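Local structure of isocitrate dehydrogenase [NAD] subunit 1, mitochondrial (Saccharomyces cerevisiae, 3BLX) at residues F165-A170 and N196-I201. The protein is one of two kinds of subunit in an octameric mitochondrial enzyme that oxidatively decarboxylates isocitrate to 2-oxoglutarate with NAD in the citric acid cycle. Numbering follows the deposited sequence.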
loop_
_atom_site.group_PDB
_atom_site.type_symbol
_atom_site.label_atom_id
_atom_site.label_comp_id
_atom_site.label_asym_id
_atom_site.label_seq_id
_atom_site.Cartn_x
_atom_site.Cartn_y
_atom_site.Cartn_z
ATOM N N PHE E 165 -11.529 22.037 0.289
ATOM C CA PHE E 165 -12.458 21.877 -0.817
ATOM C C PHE E 165 -13.256 23.162 -1.025
ATOM O O PHE E 165 -13.377 23.660 -2.145
ATOM C CB PHE E 165 -13.429 20.724 -0.594
ATOM C CG PHE E 165 -14.411 20.585 -1.700
ATOM C CD1 PHE E 165 -14.145 19.746 -2.772
ATOM C CD2 PHE E 165 -15.574 21.345 -1.709
ATOM C CE1 PHE E 165 -15.038 19.649 -3.829
ATOM C CE2 PHE E 165 -16.474 21.264 -2.753
ATOM C CZ PHE E 165 -16.203 20.409 -3.824
ATOM N N ALA E 166 -13.803 23.675 0.067
ATOM C CA ALA E 166 -14.607 24.888 0.034
ATOM C C ALA E 166 -13.808 26.086 -0.484
ATOM O O ALA E 166 -14.291 26.851 -1.334
ATOM C CB ALA E 166 -15.180 25.198 1.413
ATOM N N PHE E 167 -12.584 26.250 0.003
ATOM C CA PHE E 167 -11.774 27.378 -0.425
ATOM C C PHE E 167 -11.347 27.234 -1.864
ATOM O O PHE E 167 -11.413 28.201 -2.619
ATOM C CB PHE E 167 -10.583 27.559 0.496
ATOM C CG PHE E 167 -10.955 28.143 1.822
ATOM C CD1 PHE E 167 -11.525 29.407 1.900
ATOM C CD2 PHE E 167 -10.746 27.434 2.985
ATOM C CE1 PHE E 167 -11.863 29.967 3.128
ATOM C CE2 PHE E 167 -11.089 27.985 4.220
ATOM C CZ PHE E 167 -11.654 29.259 4.287
ATOM N N ASP E 168 -10.930 26.028 -2.254
ATOM C CA ASP E 168 -10.557 25.782 -3.653
ATOM C C ASP E 168 -11.705 26.055 -4.603
ATOM O O ASP E 168 -11.490 26.417 -5.755
ATOM C CB ASP E 168 -10.063 24.362 -3.857
ATOM C CG ASP E 168 -8.643 24.151 -3.342
ATOM O OD1 ASP E 168 -7.851 25.132 -3.334
ATOM O OD2 ASP E 168 -8.316 22.998 -2.954
ATOM N N PHE E 169 -12.919 25.892 -4.102
ATOM C CA PHE E 169 -14.136 26.050 -4.900
ATOM C C PHE E 169 -14.473 27.529 -5.038
ATOM O O PHE E 169 -14.840 27.997 -6.101
ATOM C CB PHE E 169 -15.279 25.309 -4.211
ATOM C CG PHE E 169 -16.505 25.152 -5.042
ATOM C CD1 PHE E 169 -17.508 26.127 -5.010
ATOM C CD2 PHE E 169 -16.687 24.010 -5.814
ATOM C CE1 PHE E 169 -18.665 25.976 -5.760
ATOM C CE2 PHE E 169 -17.833 23.844 -6.563
ATOM C CZ PHE E 169 -18.832 24.830 -6.542
ATOM N N ALA E 170 -14.343 28.254 -3.940
ATOM C CA ALA E 170 -14.497 29.694 -3.955
ATOM C C ALA E 170 -13.491 30.324 -4.920
ATOM O O ALA E 170 -13.862 31.178 -5.710
ATOM C CB ALA E 170 -14.334 30.261 -2.540
ATOM N N ASN E 196 -12.490 26.598 14.035
ATOM C CA ASN E 196 -11.072 26.960 14.079
ATOM C C ASN E 196 -10.316 26.518 12.853
ATOM O O ASN E 196 -9.622 27.333 12.240
ATOM C CB ASN E 196 -10.397 26.390 15.314
ATOM C CG ASN E 196 -10.878 27.057 16.568
ATOM O OD1 ASN E 196 -11.448 28.169 16.518
ATOM N ND2 ASN E 196 -10.687 26.384 17.706
ATOM N N ILE E 197 -10.450 25.238 12.493
ATOM C CA ILE E 197 -9.747 24.729 11.338
ATOM C C ILE E 197 -10.109 25.509 10.077
ATOM O O ILE E 197 -9.230 25.810 9.270
ATOM C CB ILE E 197 -9.991 23.243 11.128
ATOM C CG1 ILE E 197 -9.322 22.455 12.252
ATOM C CG2 ILE E 197 -9.460 22.820 9.765
ATOM C CD1 ILE E 197 -9.724 20.961 12.313
ATOM N N ILE E 198 -11.390 25.856 9.914
ATOM C CA ILE E 198 -11.796 26.540 8.693
ATOM C C ILE E 198 -11.156 27.920 8.667
ATOM O O ILE E 198 -10.585 28.320 7.664
ATOM C CB ILE E 198 -13.328 26.703 8.546
ATOM C CG1 ILE E 198 -14.059 25.357 8.629
ATOM C CG2 ILE E 198 -13.657 27.383 7.212
ATOM C CD1 ILE E 198 -13.920 24.539 7.403
ATOM N N THR E 199 -11.249 28.650 9.771
ATOM C CA THR E 199 -10.690 30.004 9.809
ATOM C C THR E 199 -9.149 30.027 9.693
ATOM O O THR E 199 -8.604 30.950 9.092
ATOM C CB THR E 199 -11.178 30.844 11.042
ATOM O OG1 THR E 199 -10.549 30.374 12.235
ATOM C CG2 THR E 199 -12.697 30.751 11.205
ATOM N N GLU E 200 -8.455 29.021 10.232
ATOM C CA GLU E 200 -6.995 28.967 10.103
ATOM C C GLU E 200 -6.563 28.679 8.675
ATOM O O GLU E 200 -5.655 29.313 8.152
ATOM C CB GLU E 200 -6.367 27.909 11.028
ATOM C CG GLU E 200 -6.530 28.174 12.539
ATOM C CD GLU E 200 -6.256 26.928 13.395
ATOM O OE1 GLU E 200 -5.775 25.900 12.838
ATOM O OE2 GLU E 200 -6.527 26.985 14.621
ATOM N N ILE E 201 -7.190 27.695 8.052
ATOM C CA ILE E 201 -6.860 27.345 6.680
ATOM C C ILE E 201 -7.167 28.515 5.761
ATOM O O ILE E 201 -6.538 28.689 4.712
ATOM C CB ILE E 201 -7.612 26.097 6.247
ATOM C CG1 ILE E 201 -7.081 24.905 7.056
ATOM C CG2 ILE E 201 -7.488 25.884 4.739
ATOM C CD1 ILE E 201 -7.137 23.572 6.322
#
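The ring of Phe-167 reaches from helix 156-172 to helix 190-205 and meets Ile-198 and Ile-201, one helical turn apart. Its CB already points at the other helix, and CG, set beside the backbone N (chi1 -74°) and anti to the carbonyl carbon, continues the ring that way. The CA atoms of Phe-167 and Ile-201 stay 8.6 Å apart, and the ring spans the gap, touching both side chains and the main-chain oxygen of Ile-198. The far end of the ring does most of the touching. Phe-167 CE2 comes within 3.5 Å of the backbone O of Ile-198, which sits at the ring edge near its plane; Phe-167 CZ lies close to the same oxygen. The methyl CG2 of Ile-198 approaches the same two carbons, 4.0 Å from Phe-167 CE2. Nearer the root of the ring, CD2 of Phe-167 meets CG2 of Ile-201 at 4.0 Å, from an oblique direction. Both isoleucines use the CG2 branch, anti to the backbone N, while CG1 of Ile-201 lies beside the backbone N and the end of that side chain leads away from 165-170. Around this contact the ring of Phe-167 also meets that of Tyr-206, their planes about 15° apart, and touches Val-178 and Val-211 on strands 177-182 and 210-215. Ile-198 also packs on Ala-163 of helix 156-172 and Ala-180 of strand 177-182. The two helices thus close over part of the mixed sheet of the isocitrate and isopropylmalate dehydrogenase fold, where these two strands run parallel as neighbours. All three touching residues are buried, and no hydrogen bond or salt bridge joins the segments. Cohesion therefore rests on apolar packing, to which the C-H edge of the ring facing the Ile-198 carbonyl oxygen may add a small favourable term.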